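Local atomic coordinates of putative enoyl-CoA hydratase/isomerase (Bordetella parapertussis, PDB entry 3ISA), a protein that probably acts on acyl-CoA thioesters as a hydratase or isomerase of the crotonase superfamily, though its exact reaction is not established. Residues E34-L39 with E88-R93; A45-Q50 with S97-L102; V51-F56 with A188-A193. All blocks are in the same frame, centred on the assembly; numbering follows the deposited sequence. Where two conformers were deposited one is given.

Contact 1: E34-L39 with E88-R93; sequences ELVEAL and EMLLQR
Leu90 meets Val36 and Leu39 where two helices of the crotonase fold, 33-48 and 77-95, pack side by side in the protein interior. Followed along 88-93, the first two residues turn to other partners. Glu88 lies on another side of its helix from the interface, where its OE2 receives NE2 of Gln92 at 2.8 Å. That amide reaches the oxygen on the anti side of the carboxylate, 27° out of its plane, while staying close to its own amide plane. The same OE2 also forms a salt bridge with Arg146, so two donors grip it. Met89 is directed elsewhere too, packing on Gln230 of the second subunit.

Within 88-93, Leu90 alone touches the other segment. Its CG stands anti to the backbone N (chi1 172°), and CB points at helix 33-48, which brings both methyls to Leu39 and CD2 also toward Val36. Val36 contributes a looser touch, with CG1 4.4 Å from Leu90 CD2. The CA atoms of this same pair, Val36 and Leu90, are 7.3 Å apart, the closest CA pair of the two segments.

Two residues later, Gln92 offers OE1 to Arg226 of the second subunit, and Arg93 pairs through NE with Asp44, a residue further along helix 33-48; this charged link joins the same two helices. The tighter apolar touch is with Leu39, whose CB is straddled by the isobutyl fork of Leu90: CD2 lies 3.7 Å and CD1 3.8 Å from it.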
loop_
_atom_site.group_PDB
_atom_site.type_symbol
_atom_site.label_atom_id
_atom_site.label_comp_id
_atom_site.label_asym_id
_atom_site.label_seq_id
_atom_site.Cartn_x
_atom_site.Cartn_y
_atom_site.Cartn_z
ATOM N N GLU D 34 24.950 -22.244 -14.507
ATOM C CA GLU D 34 25.272 -21.832 -15.875
ATOM C C GLU D 34 24.027 -21.575 -16.753
ATOM O O GLU D 34 23.961 -20.563 -17.464
ATOM C CB GLU D 34 26.216 -22.860 -16.534
ATOM C CG GLU D 34 26.908 -22.335 -17.784
ATOM C CD GLU D 34 27.450 -23.423 -18.720
ATOM O OE1 GLU D 34 27.151 -24.627 -18.530
ATOM O OE2 GLU D 34 28.172 -23.056 -19.676
ATOM N N LEU D 35 23.055 -22.486 -16.718
ATOM C CA LEU D 35 21.823 -22.289 -17.481
ATOM C C LEU D 35 21.022 -21.059 -17.018
ATOM O O LEU D 35 20.566 -20.271 -17.859
ATOM C CB LEU D 35 20.956 -23.560 -17.473
ATOM C CG LEU D 35 19.616 -23.502 -18.230
ATOM C CD1 LEU D 35 19.741 -22.909 -19.655
ATOM C CD2 LEU D 35 19.062 -24.920 -18.295
ATOM N N VAL D 36 20.877 -20.879 -15.700
ATOM C CA VAL D 36 20.174 -19.700 -15.149
ATOM C C VAL D 36 20.860 -18.423 -15.626
ATOM O O VAL D 36 20.188 -17.516 -16.143
ATOM C CB VAL D 36 20.057 -19.775 -13.610
ATOM C CG1 VAL D 36 19.466 -18.460 -12.977
ATOM C CG2 VAL D 36 19.224 -20.988 -13.224
ATOM N N GLU D 37 22.190 -18.363 -15.513
ATOM C CA GLU D 37 22.915 -17.165 -15.969
ATOM C C GLU D 37 22.763 -16.883 -17.476
ATOM O O GLU D 37 22.651 -15.731 -17.882
ATOM C CB GLU D 37 24.390 -17.190 -15.563
ATOM C CG GLU D 37 24.651 -17.098 -14.058
ATOM C CD GLU D 37 23.949 -15.932 -13.350
ATOM O OE1 GLU D 37 24.029 -14.775 -13.817
ATOM O OE2 GLU D 37 23.335 -16.191 -12.291
ATOM N N ALA D 38 22.753 -17.940 -18.284
ATOM C CA ALA D 38 22.511 -17.840 -19.717
ATOM C C ALA D 38 21.110 -17.299 -20.036
ATOM O O ALA D 38 20.941 -16.498 -20.969
ATOM C CB ALA D 38 22.702 -19.206 -20.366
ATOM N N LEU D 39 20.115 -17.753 -19.270
ATOM C CA LEU D 39 18.748 -17.278 -19.409
ATOM C C LEU D 39 18.630 -15.806 -19.026
ATOM O O LEU D 39 18.017 -15.039 -19.733
ATOM C CB LEU D 39 17.806 -18.121 -18.560
ATOM C CG LEU D 39 17.414 -19.446 -19.243
ATOM C CD1 LEU D 39 17.000 -20.502 -18.191
ATOM C CD2 LEU D 39 16.334 -19.250 -20.293
ATOM N N GLU D 88 15.077 -16.753 -8.793
ATOM C CA GLU D 88 13.967 -15.804 -8.555
ATOM C C GLU D 88 14.155 -14.486 -9.319
ATOM O O GLU D 88 13.185 -13.926 -9.820
ATOM C CB GLU D 88 13.747 -15.553 -7.055
ATOM C CG GLU D 88 12.593 -14.564 -6.683
ATOM C CD GLU D 88 11.186 -14.994 -7.176
ATOM O OE1 GLU D 88 11.011 -16.108 -7.715
ATOM O OE2 GLU D 88 10.239 -14.195 -7.025
ATOM N N MET D 89 15.400 -14.009 -9.426
ATOM C CA MET D 89 15.674 -12.808 -10.194
ATOM C C MET D 89 15.302 -13.028 -11.686
ATOM O O MET D 89 14.664 -12.175 -12.311
ATOM C CB MET D 89 17.113 -12.319 -9.975
ATOM C CG MET D 89 17.352 -11.719 -8.546
ATOM S SD MET D 89 19.080 -11.263 -8.162
ATOM C CE MET D 89 19.193 -9.733 -9.055
ATOM N N LEU D 90 15.644 -14.201 -12.210
ATOM C CA LEU D 90 15.256 -14.595 -13.556
ATOM C C LEU D 90 13.729 -14.633 -13.725
ATOM O O LEU D 90 13.198 -14.063 -14.693
ATOM C CB LEU D 90 15.853 -15.961 -13.920
ATOM C CG LEU D 90 15.334 -16.558 -15.243
ATOM C CD1 LEU D 90 15.686 -15.692 -16.485
ATOM C CD2 LEU D 90 15.780 -18.020 -15.411
ATOM N N LEU D 91 13.038 -15.271 -12.783
ATOM C CA LEU D 91 11.573 -15.408 -12.862
ATOM C C LEU D 91 10.887 -14.030 -12.872
ATOM O O LEU D 91 9.934 -13.791 -13.612
ATOM C CB LEU D 91 11.066 -16.287 -11.706
ATOM C CG LEU D 91 11.615 -17.714 -11.688
ATOM C CD1 LEU D 91 11.166 -18.451 -10.431
ATOM C CD2 LEU D 91 11.195 -18.451 -12.960
ATOM N N GLN D 92 11.415 -13.112 -12.069
ATOM C CA GLN D 92 10.858 -11.774 -12.010
ATOM C C GLN D 92 11.085 -10.999 -13.316
ATOM O O GLN D 92 10.206 -10.249 -13.756
ATOM C CB GLN D 92 11.404 -11.041 -10.774
ATOM C CG GLN D 92 10.840 -11.651 -9.470
ATOM C CD GLN D 92 11.228 -10.876 -8.227
ATOM O OE1 GLN D 92 11.799 -9.776 -8.308
ATOM N NE2 GLN D 92 10.904 -11.434 -7.066
ATOM N N ARG D 93 12.249 -11.192 -13.941
ATOM C CA ARG D 93 12.551 -10.579 -15.231
ATOM C C ARG D 93 11.601 -11.091 -16.315
ATOM O O ARG D 93 11.084 -10.308 -17.100
ATOM C CB ARG D 93 13.991 -10.882 -15.639
ATOM C CG ARG D 93 15.002 -9.907 -15.083
ATOM C CD ARG D 93 16.297 -10.638 -14.878
ATOM N NE ARG D 93 17.486 -9.854 -15.195
ATOM C CZ ARG D 93 18.231 -9.226 -14.297
ATOM N NH1 ARG D 93 19.310 -8.573 -14.690
ATOM N NH2 ARG D 93 17.905 -9.252 -13.012
#

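Contact 2: A45-Q50 with S97-L102; sequences AAHREQ and SPSLTL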
loop_
_atom_site.group_PDB
_atom_site.type_symbol
_atom_site.label_atom_id
_atom_site.label_comp_id
_atom_site.label_asym_id
_atom_site.label_seq_id
_atom_site.Cartn_x
_atom_site.Cartn_y
_atom_site.Cartn_z
ATOM N N ALA D 45 19.158 -9.198 -22.853
ATOM C CA ALA D 45 19.482 -8.783 -24.217
ATOM C C ALA D 45 18.206 -8.549 -25.025
ATOM O O ALA D 45 18.102 -7.558 -25.738
ATOM C CB ALA D 45 20.368 -9.824 -24.888
ATOM N N ALA D 46 17.230 -9.449 -24.885
ATOM C CA ALA D 46 15.930 -9.289 -25.541
ATOM C C ALA D 46 15.180 -8.018 -25.096
ATOM O O ALA D 46 14.517 -7.377 -25.922
ATOM C CB ALA D 46 15.075 -10.518 -25.330
ATOM N N HIS D 47 15.299 -7.663 -23.809
ATOM C CA HIS D 47 14.671 -6.454 -23.320
ATOM C C HIS D 47 15.365 -5.201 -23.887
ATOM O O HIS D 47 14.690 -4.244 -24.268
ATOM C CB HIS D 47 14.587 -6.467 -21.790
ATOM C CG HIS D 47 13.694 -7.548 -21.246
ATOM N ND1 HIS D 47 13.588 -7.823 -19.901
ATOM C CD2 HIS D 47 12.874 -8.427 -21.872
ATOM C CE1 HIS D 47 12.732 -8.812 -19.723
ATOM N NE2 HIS D 47 12.295 -9.204 -20.905
ATOM N N ARG D 48 16.690 -5.227 -23.989
ATOM C CA ARG D 48 17.433 -4.137 -24.638
ATOM C C ARG D 48 17.014 -3.969 -26.101
ATOM O O ARG D 48 16.851 -2.847 -26.593
ATOM C CB ARG D 48 18.940 -4.368 -24.530
ATOM C CG ARG D 48 19.514 -4.116 -23.122
ATOM C CD ARG D 48 21.054 -3.985 -23.150
ATOM N NE ARG D 48 21.682 -5.017 -23.989
ATOM C CZ ARG D 48 22.057 -6.225 -23.564
ATOM N NH1 ARG D 48 21.886 -6.568 -22.282
ATOM N NH2 ARG D 48 22.616 -7.094 -24.422
ATOM N N GLU D 49 16.779 -5.093 -26.775
ATOM C CA GLU D 49 16.485 -5.091 -28.211
ATOM C C GLU D 49 14.976 -5.002 -28.483
ATOM O O GLU D 49 14.524 -4.992 -29.641
ATOM C CB GLU D 49 17.174 -6.305 -28.870
ATOM C CG GLU D 49 18.733 -6.218 -28.708
ATOM C CD GLU D 49 19.541 -7.474 -29.105
ATOM O OE1 GLU D 49 19.313 -8.019 -30.199
ATOM O OE2 GLU D 49 20.453 -7.883 -28.334
ATOM N N GLN D 50 14.207 -4.901 -27.398
ATOM C CA GLN D 50 12.734 -4.770 -27.444
ATOM C C GLN D 50 12.049 -5.827 -28.309
ATOM O O GLN D 50 11.133 -5.519 -29.079
ATOM C CB GLN D 50 12.312 -3.361 -27.859
ATOM C CG GLN D 50 12.706 -2.316 -26.844
ATOM C CD GLN D 50 12.188 -0.955 -27.215
ATOM O OE1 GLN D 50 12.578 -0.398 -28.232
ATOM N NE2 GLN D 50 11.288 -0.414 -26.396
ATOM N N SER D 97 8.281 -8.888 -17.953
ATOM C CA SER D 97 8.856 -8.564 -19.269
ATOM C C SER D 97 7.949 -7.586 -20.052
ATOM O O SER D 97 6.733 -7.767 -20.086
ATOM C CB SER D 97 9.059 -9.828 -20.091
ATOM O OG SER D 97 9.725 -9.554 -21.319
ATOM N N PRO D 98 8.551 -6.574 -20.695
ATOM C CA PRO D 98 7.840 -5.762 -21.697
ATOM C C PRO D 98 7.483 -6.570 -22.948
ATOM O O PRO D 98 6.615 -6.150 -23.719
ATOM C CB PRO D 98 8.859 -4.670 -22.054
ATOM C CG PRO D 98 9.867 -4.683 -20.921
ATOM C CD PRO D 98 9.939 -6.116 -20.500
ATOM N N SER D 99 8.178 -7.683 -23.184
ATOM C CA SER D 99 7.814 -8.590 -24.286
ATOM C C SER D 99 6.609 -9.418 -23.876
ATOM O O SER D 99 6.443 -9.731 -22.700
ATOM C CB SER D 99 8.943 -9.568 -24.590
ATOM O OG SER D 99 10.181 -8.917 -24.838
ATOM N N LEU D 100 5.779 -9.807 -24.843
ATOM C CA LEU D 100 4.845 -10.916 -24.610
ATOM C C LEU D 100 5.710 -12.169 -24.388
ATOM O O LEU D 100 6.784 -12.307 -24.991
ATOM C CB LEU D 100 3.927 -11.131 -25.811
ATOM C CG LEU D 100 2.911 -12.284 -25.722
ATOM C CD1 LEU D 100 1.984 -12.086 -24.479
ATOM C CD2 LEU D 100 2.101 -12.390 -26.994
ATOM N N THR D 101 5.263 -13.065 -23.515
ATOM C CA THR D 101 6.015 -14.300 -23.246
ATOM C C THR D 101 5.115 -15.511 -23.437
ATOM O O THR D 101 3.936 -15.485 -23.053
ATOM C CB THR D 101 6.601 -14.287 -21.830
ATOM O OG1 THR D 101 5.536 -14.080 -20.885
ATOM C CG2 THR D 101 7.642 -13.129 -21.707
ATOM N N LEU D 102 5.683 -16.558 -24.038
ATOM C CA LEU D 102 4.976 -17.787 -24.354
ATOM C C LEU D 102 5.805 -18.984 -23.896
ATOM O O LEU D 102 6.988 -19.109 -24.235
ATOM C CB LEU D 102 4.691 -17.869 -25.870
ATOM C CG LEU D 102 4.234 -19.208 -26.498
ATOM C CD1 LEU D 102 2.888 -19.610 -25.961
ATOM C CD2 LEU D 102 4.154 -19.115 -28.014
#
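His47 lies over Pro98 in a CH-pi contact at the end of helix 33-48. Pro98 CD sits 3.8 Å from the centroid of the imidazole and only 5° off the ring normal, so the methylene is almost centred over one face. With CG of His47 anti to its carbonyl carbon (chi1 -65°), the ring reaches across to the loop 97-99. Two conformers were deposited for His47, and this account holds for one of them.

The polar contact is less certain. NE2 of His47 is 2.6 Å from Ser97 OG, but the angle at the hydrogen is 120°, making the bond weak. Ser97 OG has a second donor, Ser99 N at 3.1 Å, which closes an ST turn just ahead of strand 100-105. Ser99 OG stands beside the imidazole, 4.0 Å from CD2 of His47, yet is hydrogen-bonded to Val51 O.

Gln50, with positive phi, ends the helix in a Schellman motif. The contact thus joins the C-terminal end of helix 33-48 to the loop between helix 77-95 and strand 100-105, with Leu54 of the neighbouring strand 53-58 packing against His47, Ser97 and Ser99.

Contact 3: V51-F56 with A188-A193; sequences VPLLVF and ALIDAA
Strand 53-56 and helix 188-193 run nearly antiparallel: their N-to-C directions differ by 156° and their axes come within 9.7 Å. This is helix-on-sheet packing in the crotonase fold, with helix 186-197 laid against one face of the sheet that contains strand 53-58. The CA atoms fall into two close pairs, Leu53 with Ala193 at 7.1 Å and Val55 with Ile190 at 7.6 Å. As sequence advances along the strand it recedes along the helix, which agrees with the antiparallel course.

Both strand residues that touch the helix are odd-numbered and aim their CB atoms toward it. The even-numbered Leu54 and Phe56 face the other way and pack on Ala46, His47 and Val43 of helix 33-48, so the strand is covered by a helix on either face. The adjacent strand 100-105 adds to the floor beneath helix 186-197: Leu102 touches Ile190 and Ala193.

The side chains meet through carbon alone, by van der Waals contact; one methyl also lies against a backbone carbonyl oxygen. Val55 and Ile190 cross at about a right angle, each using two carbons: Val55 CG2 is 4.1 Å from Ile190 CG2, and Val55 CG1 is 4.2 Å from Ile190 CD1. Ile190 has CG2 anti to its backbone N and CG1 beside it (chi1 -66°), which turns both branches to the valine. Leu53 is the other contributor from the strand. Its CG, anti to the backbone N (chi1 173°), carries the fork up to the helix, where CD2 lies 3.8 Å from the carbonyl oxygen of Ile190 and 3.7 Å from CB of Ala193.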
loop_
_atom_site.group_PDB
_atom_site.type_symbol
_atom_site.label_atom_id
_atom_site.label_comp_id
_atom_site.label_asym_id
_atom_site.label_seq_id
_atom_site.Cartn_x
_atom_site.Cartn_y
_atom_site.Cartn_z
ATOM N N VAL D 51 12.509 -7.069 -28.160
ATOM C CA VAL D 51 11.939 -8.221 -28.844
ATOM C C VAL D 51 10.456 -8.374 -28.457
ATOM O O VAL D 51 10.111 -8.409 -27.265
ATOM C CB VAL D 51 12.739 -9.516 -28.530
ATOM C CG1 VAL D 51 12.154 -10.710 -29.283
ATOM C CG2 VAL D 51 14.238 -9.328 -28.873
ATOM N N PRO D 52 9.569 -8.421 -29.456
ATOM C CA PRO D 52 8.124 -8.468 -29.153
ATOM C C PRO D 52 7.679 -9.711 -28.385
ATOM O O PRO D 52 6.880 -9.605 -27.427
ATOM C CB PRO D 52 7.473 -8.421 -30.540
ATOM C CG PRO D 52 8.519 -7.780 -31.436
ATOM C CD PRO D 52 9.819 -8.355 -30.912
ATOM N N LEU D 53 8.210 -10.870 -28.776
ATOM C CA LEU D 53 7.807 -12.142 -28.184
ATOM C C LEU D 53 9.014 -12.974 -27.739
ATOM O O LEU D 53 9.955 -13.204 -28.523
ATOM C CB LEU D 53 6.985 -12.958 -29.190
ATOM C CG LEU D 53 6.628 -14.386 -28.758
ATOM C CD1 LEU D 53 5.566 -14.384 -27.638
ATOM C CD2 LEU D 53 6.136 -15.213 -29.951
ATOM N N LEU D 54 8.989 -13.419 -26.490
ATOM C CA LEU D 54 9.943 -14.420 -26.005
ATOM C C LEU D 54 9.240 -15.749 -25.886
ATOM O O LEU D 54 8.207 -15.866 -25.195
ATOM C CB LEU D 54 10.501 -14.036 -24.625
ATOM C CG LEU D 54 10.970 -12.591 -24.457
ATOM C CD1 LEU D 54 11.597 -12.360 -23.068
ATOM C CD2 LEU D 54 11.927 -12.189 -25.580
ATOM N N VAL D 55 9.802 -16.754 -26.550
ATOM C CA VAL D 55 9.281 -18.120 -26.479
ATOM C C VAL D 55 10.219 -19.003 -25.636
ATOM O O VAL D 55 11.448 -18.984 -25.814
ATOM C CB VAL D 55 9.090 -18.742 -27.896
ATOM C CG1 VAL D 55 8.579 -20.187 -27.799
ATOM C CG2 VAL D 55 8.162 -17.878 -28.747
ATOM N N PHE D 56 9.639 -19.748 -24.694
ATOM C CA PHE D 56 10.392 -20.695 -23.874
ATOM C C PHE D 56 9.971 -22.148 -24.115
ATOM O O PHE D 56 8.795 -22.497 -24.004
ATOM C CB PHE D 56 10.248 -20.353 -22.393
ATOM C CG PHE D 56 10.834 -19.014 -22.032
ATOM C CD1 PHE D 56 12.156 -18.929 -21.586
ATOM C CD2 PHE D 56 10.075 -17.844 -22.148
ATOM C CE1 PHE D 56 12.713 -17.707 -21.262
ATOM C CE2 PHE D 56 10.631 -16.591 -21.817
ATOM C CZ PHE D 56 11.954 -16.536 -21.372
ATOM N N ALA D 188 2.211 -22.943 -35.093
ATOM C CA ALA D 188 1.059 -22.062 -35.306
ATOM C C ALA D 188 0.752 -21.169 -34.088
ATOM O O ALA D 188 0.382 -19.989 -34.246
ATOM C CB ALA D 188 -0.173 -22.865 -35.712
ATOM N N LEU D 189 0.917 -21.725 -32.889
ATOM C CA LEU D 189 0.736 -20.955 -31.648
ATOM C C LEU D 189 1.777 -19.844 -31.531
ATOM O O LEU D 189 1.470 -18.735 -31.082
ATOM C CB LEU D 189 0.785 -21.870 -30.420
ATOM C CG LEU D 189 -0.379 -22.844 -30.212
ATOM C CD1 LEU D 189 -0.080 -23.737 -29.004
ATOM C CD2 LEU D 189 -1.706 -22.116 -30.045
ATOM N N ILE D 190 3.001 -20.142 -31.958
ATOM C CA ILE D 190 4.083 -19.153 -31.936
ATOM C C ILE D 190 3.774 -18.006 -32.896
ATOM O O ILE D 190 3.890 -16.822 -32.531
ATOM C CB ILE D 190 5.457 -19.796 -32.238
ATOM C CG1 ILE D 190 5.829 -20.746 -31.097
ATOM C CG2 ILE D 190 6.545 -18.704 -32.427
ATOM C CD1 ILE D 190 7.028 -21.653 -31.379
ATOM N N ASP D 191 3.342 -18.360 -34.107
ATOM C CA ASP D 191 2.939 -17.364 -35.096
ATOM C C ASP D 191 1.805 -16.479 -34.572
ATOM O O ASP D 191 1.848 -15.257 -34.751
ATOM C CB ASP D 191 2.527 -18.037 -36.416
ATOM C CG ASP D 191 3.719 -18.604 -37.204
ATOM O OD1 ASP D 191 4.884 -18.228 -36.943
ATOM O OD2 ASP D 191 3.480 -19.435 -38.108
ATOM N N ALA D 192 0.813 -17.085 -33.911
ATOM C CA ALA D 192 -0.307 -16.324 -33.349
ATOM C C ALA D 192 0.172 -15.377 -32.241
ATOM O O ALA D 192 -0.258 -14.215 -32.175
ATOM C CB ALA D 192 -1.397 -17.263 -32.822
ATOM N N ALA D 193 1.043 -15.896 -31.377
ATOM C CA ALA D 193 1.674 -15.097 -30.315
ATOM C C ALA D 193 2.496 -13.949 -30.887
ATOM O O ALA D 193 2.416 -12.829 -30.388
ATOM C CB ALA D 193 2.515 -15.978 -29.397
#

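In the fold
Contacts 1 and 3 are buried and apolar, but one joins two helices and the other a helix to the sheet; contact 2, only partly buried, mixes a ring-on-proline contact with a weak polar one. Helix 33-48 serves both contact 1 and contact 2, its earlier turns meeting helix 77-95 and its end meeting the loop that follows that helix. Contacts 2 and 3 share the sheet, since strands 53-58 and 100-105 are neighbours, tied by backbone hydrogen bonds such as Phe56 N to Leu102 O, 2.8 Å. Contact 1 reaches contact 3 through Leu39, whose CD2 packs on the Phe56 ring, and contact 1, centred about 9 Å from the chain's centre, lies innermost.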